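Local structure of halogenase PltM (6BZN) at residues V26-S31 and V49-S54; S121-L126 and L235-S240; P322-R327 and I346-S351; T220-V225 and K310-A315. The protein halogenates phenolic substrates as a flavoprotein, with unusual breadth of substrate and of halide, including chloride, bromide and iodide. One frame throughout, in Å; residues are numbered along the deposited sequence.

Interaction 1: residues V26-S31 and V49-S54; sequences VIIIGS and VLILDS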
loop_
_atom_site.group_PDB
_atom_site.type_symbol
_atom_site.label_atom_id
_atom_site.label_comp_id
_atom_site.label_asym_id
_atom_site.label_seq_id
_atom_site.Cartn_x
_atom_site.Cartn_y
_atom_site.Cartn_z
ATOM N N VAL A 26 -2.004 -25.976 4.478
ATOM C CA VAL A 26 -2.286 -24.601 4.873
ATOM C C VAL A 26 -3.721 -24.194 4.516
ATOM O O VAL A 26 -4.203 -24.473 3.415
ATOM C CB VAL A 26 -1.301 -23.611 4.207
ATOM C CG1 VAL A 26 -1.513 -22.192 4.722
ATOM C CG2 VAL A 26 0.137 -24.038 4.444
ATOM N N ILE A 27 -4.388 -23.538 5.459
ATOM C CA ILE A 27 -5.636 -22.831 5.209
ATOM C C ILE A 27 -5.319 -21.340 5.144
ATOM O O ILE A 27 -4.551 -20.808 5.969
ATOM C CB ILE A 27 -6.697 -23.148 6.280
ATOM C CG1 ILE A 27 -7.197 -24.580 6.081
ATOM C CG2 ILE A 27 -7.883 -22.197 6.194
ATOM C CD1 ILE A 27 -7.887 -25.180 7.287
ATOM N N ILE A 28 -5.891 -20.672 4.146
ATOM C CA ILE A 28 -5.724 -19.238 3.949
ATOM C C ILE A 28 -7.104 -18.596 4.029
ATOM O O ILE A 28 -7.995 -18.984 3.286
ATOM C CB ILE A 28 -5.091 -18.920 2.586
ATOM C CG1 ILE A 28 -3.687 -19.529 2.504
ATOM C CG2 ILE A 28 -4.969 -17.411 2.375
ATOM C CD1 ILE A 28 -3.068 -19.470 1.131
ATOM N N ILE A 29 -7.278 -17.642 4.939
ATOM C CA ILE A 29 -8.514 -16.875 5.038
ATOM C C ILE A 29 -8.363 -15.625 4.167
ATOM O O ILE A 29 -7.461 -14.823 4.395
ATOM C CB ILE A 29 -8.844 -16.458 6.482
ATOM C CG1 ILE A 29 -8.867 -17.672 7.424
ATOM C CG2 ILE A 29 -10.213 -15.787 6.542
ATOM C CD1 ILE A 29 -8.658 -17.266 8.864
ATOM N N GLY A 30 -9.255 -15.466 3.186
ATOM C CA GLY A 30 -9.260 -14.323 2.268
ATOM C C GLY A 30 -8.784 -14.705 0.874
ATOM O O GLY A 30 -7.711 -15.291 0.711
ATOM N N SER A 31 -9.575 -14.380 -0.143
ATOM C CA SER A 31 -9.261 -14.761 -1.507
ATOM C C SER A 31 -8.963 -13.528 -2.362
ATOM O O SER A 31 -9.042 -13.615 -3.591
ATOM C CB SER A 31 -10.428 -15.547 -2.114
ATOM O OG SER A 31 -11.583 -14.720 -2.251
ATOM N N VAL A 49 -3.383 -26.561 -0.407
ATOM C CA VAL A 49 -3.833 -25.289 0.159
ATOM C C VAL A 49 -5.332 -25.159 -0.008
ATOM O O VAL A 49 -5.859 -25.538 -1.055
ATOM C CB VAL A 49 -3.122 -24.138 -0.569
ATOM C CG1 VAL A 49 -3.659 -22.801 -0.118
ATOM C CG2 VAL A 49 -1.618 -24.231 -0.318
ATOM N N LEU A 50 -5.995 -24.622 1.015
ATOM C CA LEU A 50 -7.413 -24.302 0.970
ATOM C C LEU A 50 -7.587 -22.827 1.285
ATOM O O LEU A 50 -7.185 -22.361 2.370
ATOM C CB LEU A 50 -8.200 -25.116 1.991
ATOM C CG LEU A 50 -9.707 -24.814 2.051
ATOM C CD1 LEU A 50 -10.371 -25.055 0.694
ATOM C CD2 LEU A 50 -10.362 -25.649 3.142
ATOM N N ILE A 51 -8.178 -22.103 0.336
ATOM C CA ILE A 51 -8.506 -20.706 0.511
ATOM C C ILE A 51 -9.988 -20.581 0.846
ATOM O O ILE A 51 -10.834 -21.069 0.092
ATOM C CB ILE A 51 -8.183 -19.900 -0.764
ATOM C CG1 ILE A 51 -6.702 -20.033 -1.103
ATOM C CG2 ILE A 51 -8.565 -18.437 -0.597
ATOM C CD1 ILE A 51 -6.331 -19.448 -2.448
ATOM N N LEU A 52 -10.290 -19.913 1.953
ATOM C CA LEU A 52 -11.667 -19.703 2.428
ATOM C C LEU A 52 -12.002 -18.240 2.388
ATOM O O LEU A 52 -11.199 -17.441 2.824
ATOM C CB LEU A 52 -11.785 -20.160 3.877
ATOM C CG LEU A 52 -11.505 -21.630 4.141
ATOM C CD1 LEU A 52 -11.570 -21.904 5.638
ATOM C CD2 LEU A 52 -12.466 -22.530 3.365
ATOM N N ASP A 53 -13.180 -17.876 1.882
ATOM C CA ASP A 53 -13.617 -16.478 1.913
ATOM C C ASP A 53 -15.117 -16.401 2.143
ATOM O O ASP A 53 -15.874 -17.149 1.512
ATOM C CB ASP A 53 -13.277 -15.775 0.591
ATOM C CG ASP A 53 -13.205 -14.241 0.729
ATOM O OD1 ASP A 53 -13.900 -13.659 1.603
ATOM O OD2 ASP A 53 -12.435 -13.617 -0.041
ATOM N N SER A 54 -15.535 -15.484 3.012
ATOM C CA SER A 54 -16.965 -15.243 3.242
ATOM C C SER A 54 -17.579 -14.463 2.087
ATOM O O SER A 54 -18.787 -14.532 1.853
ATOM C CB SER A 54 -17.214 -14.519 4.566
ATOM O OG SER A 54 -16.557 -13.267 4.582
#

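Interaction 2: residues S121-L126 and L235-S240; sequences SSPDHL and LSRTRS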
loop_
_atom_site.group_PDB
_atom_site.type_symbol
_atom_site.label_atom_id
_atom_site.label_comp_id
_atom_site.label_asym_id
_atom_site.label_seq_id
_atom_site.Cartn_x
_atom_site.Cartn_y
_atom_site.Cartn_z
ATOM N N SER A 121 -6.448 28.396 -5.180
ATOM C CA SER A 121 -5.379 27.421 -5.299
ATOM C C SER A 121 -4.422 27.792 -6.424
ATOM O O SER A 121 -4.849 28.287 -7.456
ATOM C CB SER A 121 -5.964 26.028 -5.552
ATOM O OG SER A 121 -6.764 25.628 -4.455
ATOM N N SER A 122 -3.132 27.549 -6.224
ATOM C CA SER A 122 -2.126 27.872 -7.231
ATOM C C SER A 122 -1.576 26.611 -7.909
ATOM O O SER A 122 -1.130 25.682 -7.231
ATOM C CB SER A 122 -0.987 28.672 -6.612
ATOM O OG SER A 122 0.117 28.730 -7.486
ATOM N N PRO A 123 -1.556 26.593 -9.250
ATOM C CA PRO A 123 -0.860 25.498 -9.944
ATOM C C PRO A 123 0.665 25.453 -9.764
ATOM O O PRO A 123 1.297 24.541 -10.278
ATOM C CB PRO A 123 -1.212 25.698 -11.426
ATOM C CG PRO A 123 -2.036 26.909 -11.520
ATOM C CD PRO A 123 -2.196 27.543 -10.176
ATOM N N ASP A 124 1.253 26.419 -9.056
ATOM C CA ASP A 124 2.654 26.315 -8.627
ATOM C C ASP A 124 2.850 25.637 -7.270
ATOM O O ASP A 124 3.977 25.395 -6.875
ATOM C CB ASP A 124 3.299 27.694 -8.624
ATOM C CG ASP A 124 3.231 28.345 -9.991
ATOM O OD1 ASP A 124 3.582 27.667 -10.987
ATOM O OD2 ASP A 124 2.782 29.505 -10.075
ATOM N N HIS A 125 1.763 25.314 -6.577
ATOM C CA HIS A 125 1.836 24.555 -5.318
ATOM C C HIS A 125 1.669 23.070 -5.603
ATOM O O HIS A 125 0.776 22.423 -5.032
ATOM C CB HIS A 125 0.784 25.063 -4.326
ATOM C CG HIS A 125 1.024 26.461 -3.868
ATOM N ND1 HIS A 125 0.046 27.232 -3.280
ATOM C CD2 HIS A 125 2.137 27.231 -3.909
ATOM C CE1 HIS A 125 0.546 28.416 -2.975
ATOM N NE2 HIS A 125 1.815 28.436 -3.336
ATOM N N LEU A 126 2.560 22.560 -6.469
ATOM C CA LEU A 126 2.590 21.174 -6.942
ATOM C C LEU A 126 3.989 20.572 -6.803
ATOM O O LEU A 126 4.987 21.255 -7.039
ATOM C CB LEU A 126 2.237 21.102 -8.437
ATOM C CG LEU A 126 0.795 20.933 -8.885
ATOM C CD1 LEU A 126 -0.104 21.958 -8.227
ATOM C CD2 LEU A 126 0.732 21.037 -10.411
ATOM N N LEU A 235 -0.189 21.277 -18.865
ATOM C CA LEU A 235 1.255 21.079 -18.660
ATOM C C LEU A 235 2.066 22.340 -18.961
ATOM O O LEU A 235 3.082 22.578 -18.319
ATOM C CB LEU A 235 1.794 19.937 -19.524
ATOM C CG LEU A 235 1.345 18.515 -19.206
ATOM C CD1 LEU A 235 2.023 17.553 -20.166
ATOM C CD2 LEU A 235 1.672 18.173 -17.761
ATOM N N SER A 236 1.619 23.124 -19.945
ATOM C CA SER A 236 2.262 24.410 -20.284
ATOM C C SER A 236 2.239 25.435 -19.144
ATOM O O SER A 236 3.091 26.334 -19.097
ATOM C CB SER A 236 1.608 25.005 -21.531
ATOM O OG SER A 236 0.231 25.243 -21.304
ATOM N N ARG A 237 1.268 25.311 -18.236
ATOM C CA ARG A 237 1.188 26.149 -17.049
ATOM C C ARG A 237 1.933 25.549 -15.857
ATOM O O ARG A 237 2.692 26.244 -15.191
ATOM C CB ARG A 237 -0.282 26.411 -16.690
ATOM C CG ARG A 237 -0.528 27.182 -15.408
ATOM C CD ARG A 237 0.072 28.581 -15.430
ATOM N NE ARG A 237 -0.043 29.200 -14.109
ATOM C CZ ARG A 237 0.822 29.058 -13.107
ATOM N NH1 ARG A 237 1.918 28.315 -13.231
ATOM N NH2 ARG A 237 0.586 29.678 -11.956
ATOM N N THR A 238 1.713 24.266 -15.569
ATOM C CA THR A 238 2.323 23.653 -14.396
ATOM C C THR A 238 3.804 23.364 -14.586
ATOM O O THR A 238 4.549 23.334 -13.614
ATOM C CB THR A 238 1.619 22.338 -14.000
ATOM O OG1 THR A 238 1.732 21.409 -15.070
ATOM C CG2 THR A 238 0.171 22.591 -13.685
ATOM N N ARG A 239 4.219 23.142 -15.833
ATOM C CA ARG A 239 5.578 22.700 -16.162
ATOM C C ARG A 239 5.898 21.312 -15.603
ATOM O O ARG A 239 7.073 20.938 -15.487
ATOM C CB ARG A 239 6.648 23.709 -15.697
ATOM C CG ARG A 239 6.332 25.168 -16.019
ATOM C CD ARG A 239 7.505 26.055 -15.622
ATOM N NE ARG A 239 7.188 27.481 -15.702
ATOM C CZ ARG A 239 8.059 28.476 -15.491
ATOM N NH1 ARG A 239 7.654 29.742 -15.597
ATOM N NH2 ARG A 239 9.337 28.227 -15.182
ATOM N N SER A 240 4.871 20.531 -15.264
ATOM C CA SER A 240 5.098 19.185 -14.790
ATOM C C SER A 240 5.587 18.345 -15.971
ATOM O O SER A 240 5.038 18.444 -17.059
ATOM C CB SER A 240 3.824 18.566 -14.232
ATOM O OG SER A 240 4.070 17.206 -13.930
HETATM O O HOH W 1 3.740 23.691 -10.961
#

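Interaction 3: residues P322-R327 and I346-S351; sequences PRINYR and IDPLFS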
loop_
_atom_site.group_PDB
_atom_site.type_symbol
_atom_site.label_atom_id
_atom_site.label_comp_id
_atom_site.label_asym_id
_atom_site.label_seq_id
_atom_site.Cartn_x
_atom_site.Cartn_y
_atom_site.Cartn_z
ATOM N N PRO A 322 -14.791 5.228 9.839
ATOM C CA PRO A 322 -14.471 6.304 10.808
ATOM C C PRO A 322 -13.056 6.284 11.402
ATOM O O PRO A 322 -12.530 7.335 11.798
ATOM C CB PRO A 322 -15.534 6.112 11.905
ATOM C CG PRO A 322 -15.906 4.668 11.810
ATOM C CD PRO A 322 -15.879 4.359 10.342
ATOM N N ARG A 323 -12.458 5.104 11.488
ATOM C CA ARG A 323 -11.068 5.000 11.864
ATOM C C ARG A 323 -10.356 3.840 11.190
ATOM O O ARG A 323 -10.584 2.663 11.501
ATOM C CB ARG A 323 -10.865 4.874 13.360
ATOM C CG ARG A 323 -9.369 4.798 13.616
ATOM C CD ARG A 323 -8.929 5.288 14.938
ATOM N NE ARG A 323 -7.494 5.585 14.928
ATOM C CZ ARG A 323 -6.785 5.820 16.020
ATOM N NH1 ARG A 323 -7.368 5.795 17.212
ATOM N NH2 ARG A 323 -5.494 6.098 15.927
ATOM N N ILE A 324 -9.418 4.188 10.325
ATOM C CA ILE A 324 -8.776 3.201 9.477
ATOM C C ILE A 324 -7.474 2.625 10.022
ATOM O O ILE A 324 -6.941 1.672 9.447
ATOM C CB ILE A 324 -8.597 3.750 8.046
ATOM C CG1 ILE A 324 -7.555 4.860 7.992
ATOM C CG2 ILE A 324 -9.934 4.224 7.499
ATOM C CD1 ILE A 324 -7.410 5.490 6.627
ATOM N N ASN A 325 -6.992 3.141 11.150
ATOM C CA ASN A 325 -5.658 2.836 11.650
ATOM C C ASN A 325 -5.699 1.794 12.758
ATOM O O ASN A 325 -6.493 1.915 13.672
ATOM C CB ASN A 325 -4.972 4.084 12.215
ATOM C CG ASN A 325 -5.558 5.369 11.675
ATOM O OD1 ASN A 325 -6.504 5.917 12.257
ATOM N ND2 ASN A 325 -5.041 5.840 10.542
ATOM N N TYR A 326 -4.799 0.825 12.689
ATOM C CA TYR A 326 -4.652 -0.175 13.753
ATOM C C TYR A 326 -3.309 -0.842 13.609
ATOM O O TYR A 326 -2.696 -0.781 12.540
ATOM C CB TYR A 326 -5.790 -1.192 13.714
ATOM C CG TYR A 326 -5.982 -1.883 12.385
ATOM C CD1 TYR A 326 -5.293 -3.051 12.079
ATOM C CD2 TYR A 326 -6.849 -1.374 11.443
ATOM C CE1 TYR A 326 -5.460 -3.689 10.850
ATOM C CE2 TYR A 326 -7.016 -1.994 10.207
ATOM C CZ TYR A 326 -6.328 -3.155 9.921
ATOM O OH TYR A 326 -6.505 -3.758 8.699
ATOM N N ARG A 327 -2.843 -1.437 14.698
ATOM C CA ARG A 327 -1.631 -2.234 14.703
ATOM C C ARG A 327 -1.884 -3.467 15.560
ATOM O O ARG A 327 -2.967 -3.615 16.133
ATOM C CB ARG A 327 -0.447 -1.424 15.233
ATOM C CG ARG A 327 -0.555 -1.000 16.682
ATOM C CD ARG A 327 0.711 -0.310 17.182
ATOM N NE ARG A 327 0.574 -0.143 18.632
ATOM C CZ ARG A 327 1.026 -0.978 19.568
ATOM N NH1 ARG A 327 1.722 -2.080 19.276
ATOM N NH2 ARG A 327 0.785 -0.690 20.836
ATOM N N ILE A 346 -2.328 1.818 8.235
ATOM C CA ILE A 346 -2.171 3.211 8.642
ATOM C C ILE A 346 -3.031 4.141 7.800
ATOM O O ILE A 346 -3.917 4.808 8.329
ATOM C CB ILE A 346 -0.685 3.627 8.615
ATOM C CG1 ILE A 346 0.146 2.751 9.580
ATOM C CG2 ILE A 346 -0.530 5.099 8.958
ATOM C CD1 ILE A 346 -0.270 2.777 11.046
ATOM N N ASP A 347 -2.783 4.199 6.499
ATOM C CA ASP A 347 -3.489 5.159 5.654
ATOM C C ASP A 347 -3.245 4.819 4.190
ATOM O O ASP A 347 -2.239 4.209 3.869
ATOM C CB ASP A 347 -2.977 6.582 5.967
ATOM C CG ASP A 347 -3.926 7.696 5.516
ATOM O OD1 ASP A 347 -3.818 8.097 4.337
ATOM O OD2 ASP A 347 -4.742 8.209 6.348
ATOM N N PRO A 348 -4.167 5.206 3.298
ATOM C CA PRO A 348 -3.862 5.063 1.873
ATOM C C PRO A 348 -2.673 5.900 1.387
ATOM O O PRO A 348 -2.101 5.589 0.328
ATOM C CB PRO A 348 -5.143 5.525 1.182
ATOM C CG PRO A 348 -5.918 6.274 2.230
ATOM C CD PRO A 348 -5.571 5.597 3.517
ATOM N N LEU A 349 -2.303 6.933 2.141
ATOM C CA LEU A 349 -1.269 7.877 1.724
ATOM C C LEU A 349 0.070 7.197 1.509
ATOM O O LEU A 349 0.628 6.600 2.424
ATOM C CB LEU A 349 -1.099 8.997 2.749
ATOM C CG LEU A 349 -0.104 10.088 2.339
ATOM C CD1 LEU A 349 -0.655 10.898 1.180
ATOM C CD2 LEU A 349 0.256 10.991 3.507
ATOM N N PHE A 350 0.579 7.315 0.289
ATOM C CA PHE A 350 1.823 6.670 -0.174
ATOM C C PHE A 350 1.696 5.191 -0.486
ATOM O O PHE A 350 2.691 4.569 -0.866
ATOM C CB PHE A 350 3.023 6.898 0.763
ATOM C CG PHE A 350 3.414 8.332 0.913
ATOM C CD1 PHE A 350 3.812 9.061 -0.196
ATOM C CD2 PHE A 350 3.412 8.944 2.143
ATOM C CE1 PHE A 350 4.190 10.385 -0.092
ATOM C CE2 PHE A 350 3.790 10.270 2.262
ATOM C CZ PHE A 350 4.180 10.992 1.145
ATOM N N SER A 351 0.497 4.620 -0.330
ATOM C CA SER A 351 0.210 3.273 -0.773
ATOM C C SER A 351 1.223 2.234 -0.239
ATOM O O SER A 351 1.689 1.355 -0.953
ATOM C CB SER A 351 0.065 3.268 -2.308
ATOM O OG SER A 351 -0.733 2.181 -2.707
#

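Interaction 4: residues T220-V225 and K310-A315; sequences THMLNV and KDAVNA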
loop_
_atom_site.group_PDB
_atom_site.type_symbol
_atom_site.label_atom_id
_atom_site.label_comp_id
_atom_site.label_asym_id
_atom_site.label_seq_id
_atom_site.Cartn_x
_atom_site.Cartn_y
_atom_site.Cartn_z
ATOM N N THR A 220 -15.040 5.883 -3.155
ATOM C CA THR A 220 -15.974 5.405 -4.158
ATOM C C THR A 220 -15.291 5.404 -5.531
ATOM O O THR A 220 -14.121 5.803 -5.662
ATOM C CB THR A 220 -17.269 6.269 -4.181
ATOM O OG1 THR A 220 -18.275 5.601 -4.943
ATOM C CG2 THR A 220 -17.029 7.651 -4.790
ATOM N N HIS A 221 -16.039 4.978 -6.538
ATOM C CA HIS A 221 -15.634 5.110 -7.915
ATOM C C HIS A 221 -16.646 5.975 -8.664
ATOM O O HIS A 221 -17.851 5.857 -8.446
ATOM C CB HIS A 221 -15.554 3.746 -8.600
ATOM C CG HIS A 221 -14.368 2.920 -8.212
ATOM N ND1 HIS A 221 -14.188 1.633 -8.677
ATOM C CD2 HIS A 221 -13.311 3.179 -7.412
ATOM C CE1 HIS A 221 -13.055 1.150 -8.200
ATOM N NE2 HIS A 221 -12.497 2.072 -7.438
ATOM N N MET A 222 -16.137 6.817 -9.563
ATOM C CA MET A 222 -16.967 7.778 -10.293
ATOM C C MET A 222 -16.740 7.759 -11.784
ATOM O O MET A 222 -15.648 7.419 -12.272
ATOM C CB MET A 222 -16.717 9.198 -9.796
ATOM C CG MET A 222 -16.986 9.410 -8.314
ATOM S SD MET A 222 -16.989 11.178 -7.969
ATOM C CE MET A 222 -17.118 11.147 -6.190
ATOM N N LEU A 223 -17.781 8.170 -12.505
ATOM C CA LEU A 223 -17.709 8.435 -13.937
ATOM C C LEU A 223 -17.572 9.915 -14.205
ATOM O O LEU A 223 -18.009 10.745 -13.407
ATOM C CB LEU A 223 -19.001 8.008 -14.629
ATOM C CG LEU A 223 -19.280 6.522 -14.647
ATOM C CD1 LEU A 223 -20.775 6.261 -14.815
ATOM C CD2 LEU A 223 -18.465 5.911 -15.776
ATOM N N ASN A 224 -17.018 10.225 -15.373
ATOM C CA ASN A 224 -16.893 11.598 -15.867
ATOM C C ASN A 224 -16.143 12.542 -14.927
ATOM O O ASN A 224 -16.504 13.719 -14.804
ATOM C CB ASN A 224 -18.286 12.165 -16.231
ATOM C CG ASN A 224 -18.851 11.544 -17.494
ATOM O OD1 ASN A 224 -18.105 11.043 -18.330
ATOM N ND2 ASN A 224 -20.169 11.568 -17.642
ATOM N N VAL A 225 -15.099 12.027 -14.279
ATOM C CA VAL A 225 -14.215 12.867 -13.508
ATOM C C VAL A 225 -13.233 13.531 -14.470
ATOM O O VAL A 225 -12.479 12.842 -15.169
ATOM C CB VAL A 225 -13.443 12.084 -12.433
ATOM C CG1 VAL A 225 -12.537 13.020 -11.653
ATOM C CG2 VAL A 225 -14.415 11.390 -11.485
ATOM N N LYS A 310 -17.570 18.631 -11.787
ATOM C CA LYS A 310 -18.736 19.396 -12.251
ATOM C C LYS A 310 -19.741 18.530 -12.999
ATOM O O LYS A 310 -20.943 18.695 -12.812
ATOM C CB LYS A 310 -18.324 20.574 -13.148
ATOM C CG LYS A 310 -17.528 21.652 -12.444
ATOM C CD LYS A 310 -18.401 22.438 -11.487
ATOM C CE LYS A 310 -17.590 23.441 -10.701
ATOM N NZ LYS A 310 -18.515 24.406 -10.049
ATOM N N ASP A 311 -19.236 17.606 -13.813
ATOM C CA ASP A 311 -20.066 16.668 -14.559
ATOM C C ASP A 311 -19.962 15.227 -14.069
ATOM O O ASP A 311 -20.488 14.329 -14.721
ATOM C CB ASP A 311 -19.681 16.745 -16.042
ATOM C CG ASP A 311 -19.839 18.143 -16.608
ATOM O OD1 ASP A 311 -20.894 18.755 -16.355
ATOM O OD2 ASP A 311 -18.912 18.635 -17.297
ATOM N N ALA A 312 -19.338 15.005 -12.909
ATOM C CA ALA A 312 -19.081 13.646 -12.410
ATOM C C ALA A 312 -20.344 13.021 -11.825
ATOM O O ALA A 312 -21.195 13.723 -11.290
ATOM C CB ALA A 312 -17.979 13.652 -11.359
ATOM N N VAL A 313 -20.464 11.706 -11.926
ATOM C CA VAL A 313 -21.504 10.972 -11.192
ATOM C C VAL A 313 -20.903 9.780 -10.488
ATOM O O VAL A 313 -20.015 9.092 -11.013
ATOM C CB VAL A 313 -22.680 10.487 -12.082
ATOM C CG1 VAL A 313 -23.533 11.669 -12.519
ATOM C CG2 VAL A 313 -22.189 9.728 -13.291
ATOM N N ASN A 314 -21.434 9.522 -9.309
ATOM C CA ASN A 314 -20.997 8.417 -8.490
ATOM C C ASN A 314 -21.486 7.121 -9.110
ATOM O O ASN A 314 -22.632 7.050 -9.521
ATOM C CB ASN A 314 -21.558 8.591 -7.078
ATOM C CG ASN A 314 -20.706 7.947 -6.037
ATOM O OD1 ASN A 314 -19.775 7.206 -6.358
ATOM N ND2 ASN A 314 -21.025 8.190 -4.778
ATOM N N ALA A 315 -20.603 6.129 -9.230
ATOM C CA ALA A 315 -20.936 4.823 -9.822
ATOM C C ALA A 315 -21.126 3.717 -8.802
ATOM O O ALA A 315 -21.395 2.580 -9.181
ATOM C CB ALA A 315 -19.854 4.410 -10.807
HETATM O O HOH W 2 -16.685 16.434 -14.128
#

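Interaction 1: residues V26-S31 and V49-S54
Strands 26-29 and 49-52 run parallel, 20° apart in direction with axes 4.7 Å apart at closest approach, and pair Val26 with Val49 through Ile29 with Leu52. Two of the ladder's hydrogen bonds meet on Leu50, whose N gives to Val26 O at 3.0 Å and whose O takes Ile28 N at 2.8 Å. Leu52 continues the pattern, its N donating to Ile28 O and its O accepting from Gly30 N. Beta-branched valine and isoleucine suit extended strands, and all four pairs are apolar, as befits side chains buried on both faces. On one face the CD1 end of Ile28 crosses CG1 of Val49 at 3.6 Å; on the other, Ile27 CG2 rests against Leu52 CD1 at 3.7 Å. These strands, with helix 33-44 between them, form the beta-alpha-beta unit of a Rossmann-type FAD-binding fold, and Gly30 begins its probable GxGxxG turn. Gly30 has a positive phi of 107°, where a side chain would jam against the preceding carbonyl. Just past the strand ends, Ser31 and Asp53 join the two chain segments. The serine OG sits between its own backbone N and carbonyl carbon (chi1 66°), which brings it to the anti side of the carboxylate, 2.6 Å from Asp53 OD2. Ser31 N reaches the same oxygen at 3.0 Å, but from above the carboxylate plane. Arg59 forms a salt bridge with OD2, while Ala55 N holds OD1, so the carboxylate is fixed from several sides. Asp53 and Arg59 both line an FAD site of this protein, left vacant in this chain.

Interaction 2: residues S121-L126 and L235-S240
Arg237 and Asp124 meet with their side chains crossing at about a right angle, and the arginine grips the carboxylate end-on with both terminal nitrogens. NH1 bonds to OD1 of Asp124 at 2.9 Å, and NH2 bonds to OD2 of Asp124, also at 2.9 Å. Both oxygens lie close to the guanidinium plane, yet the carboxylate is turned 44° from it: OD1 is met on its syn side, whereas OD2 is approached from above the carboxylate plane. Arg237 starts out with CG opposite its backbone N and then bends at chi2 (61°), a kink that swings the guanidinium back over the ring of Pro123. There Pro123 CG lies 3.8 Å from Arg237 NH2, covering one guanidinium face near its rim. The proline is the second residue of a type I beta turn, Ser122 to His125, in the loop joining strands 109-114 and 126-131, and its rigid ring suits that place; Ser122 OG steadies the turn by accepting from Asp124 N in an ST turn. The partner is the short helix 235-238. Next along the helix, Thr238 turns its methyl CG2 to CD2 of Leu126, 3.7 Å away, and to Pro123 CB, and Tyr228 from helix 228-231 packs on all three residues. A water donates to both backbones, 2.7 Å from Pro123 O and 2.8 Å from Thr238 O.

Interaction 3: residues P322-R327 and I346-S351
Two loops meet in a buried contact near the centre of the chain, where Ile324 and Asn325, just beyond strand 313-321, touch Ile346, Asp347 and Pro348, at the start of the Asx turn (from Asp347) and type II beta turn (Pro348 to Ser351) that lead into helix 352-374. Each loop carries a residue that binds FAD in this protein, Tyr326 and Ser351, though at different FAD sites, neither occupied in this chain, and a calcium ion lies about 4 Å from the side chain of Pro348. The polar link is made by Asn325, whose ND2 donates to Ile346 O at 2.7 Å. The donor lies in the carbonyl plane, but the bond is bent, with an N-H...O angle of 134°. On the other end of the amide, Asn325 OD1 takes Arg323 NE at 2.9 Å on a lone pair and also accepts from Thr215 N, which holds the amide against turning. With a leucine at Asn325, Ile346 O would probably lose this donor, and Arg323 NE and Thr215 N their shared acceptor. Beside this bond Ile324 supplies the apolar part. Its CG1 sits between the backbone N and the carbonyl carbon (chi1 70°), which carries CD1 forward to Pro348 CD at 3.6 Å, the two side chains crossing at about a right angle. The same methyl lies 3.8 Å from Asp347 OD2, an oxygen held by Tyr404 and Thr215. The other carboxylate oxygen, Asp347 OD1, closes the Asx turn by accepting Leu349 N at 2.9 Å on its anti lone pair.

Interaction 4: residues T220-V225 and K310-A315
Backbone hydrogen bonds hold Leu223 and Val313 together as an antiparallel hydrogen-bonded pair: Leu223 N gives to Val313 O at 2.8 Å, and Val313 N returns one to Leu223 O at 3.0 Å. Two residues along, Ala315 N donates to His221 O at 2.9 Å, on the far side of the non-hydrogen-bonded pair of Met222 and Asn314. Past the paired residues a water bridges the chains, donating to Asn224 O and accepting from Asp311 N. Apolar contacts lie on both faces. Leu223 CB meets Val313 CG2 at 3.9 Å, beta-branched valine being well suited to an extended strand, while on the other face the extended Met222 brings SD to 4.3 Å from Ala312 CB. The Ala312 methyl lies close to the carbonyl oxygens of Leu223 and Asn224, which suits a small residue, and Val225 CG2 touches it as well. Polar side chains gather at the Thr220 end. Asn314 has CG opposite its backbone N (chi1 -153°), which turns its amide back to the Thr220 side chain and the His221 carbonyl; the Thr220 hydroxyl also has a weak bond to Arg316 O. Replacing Asn314 by an alanine would probably leave the Thr220 hydroxyl without this polar neighbour and open a gap beside it. Met222 also packs on Trp318 and Phe309. Strand 313-321 is thus added antiparallel to strand 215-223 as an outermost strand of the mixed beta sheet.

From the N terminus, interaction 1 comes first and closes a short loop, the helix between two neighbouring strands of the parallel sheet. The chain then enters the mixed sheet, where interaction 2 opens at 121-126 and closes at 235-240. Interaction 4 opens at 220-225, before that loop has closed, and closes at 310-315, so the two cross. Interaction 3 follows in series, closing a short loop between the end of strand 313-321 and helix 352-374. Interaction 2 ties the turn before edge strand 126-131 to a short helix, and interaction 4 secures the opposite edge strand. Interactions 1 and 2 lie about 47 Å apart between centres, on opposite sides of the chain's centre.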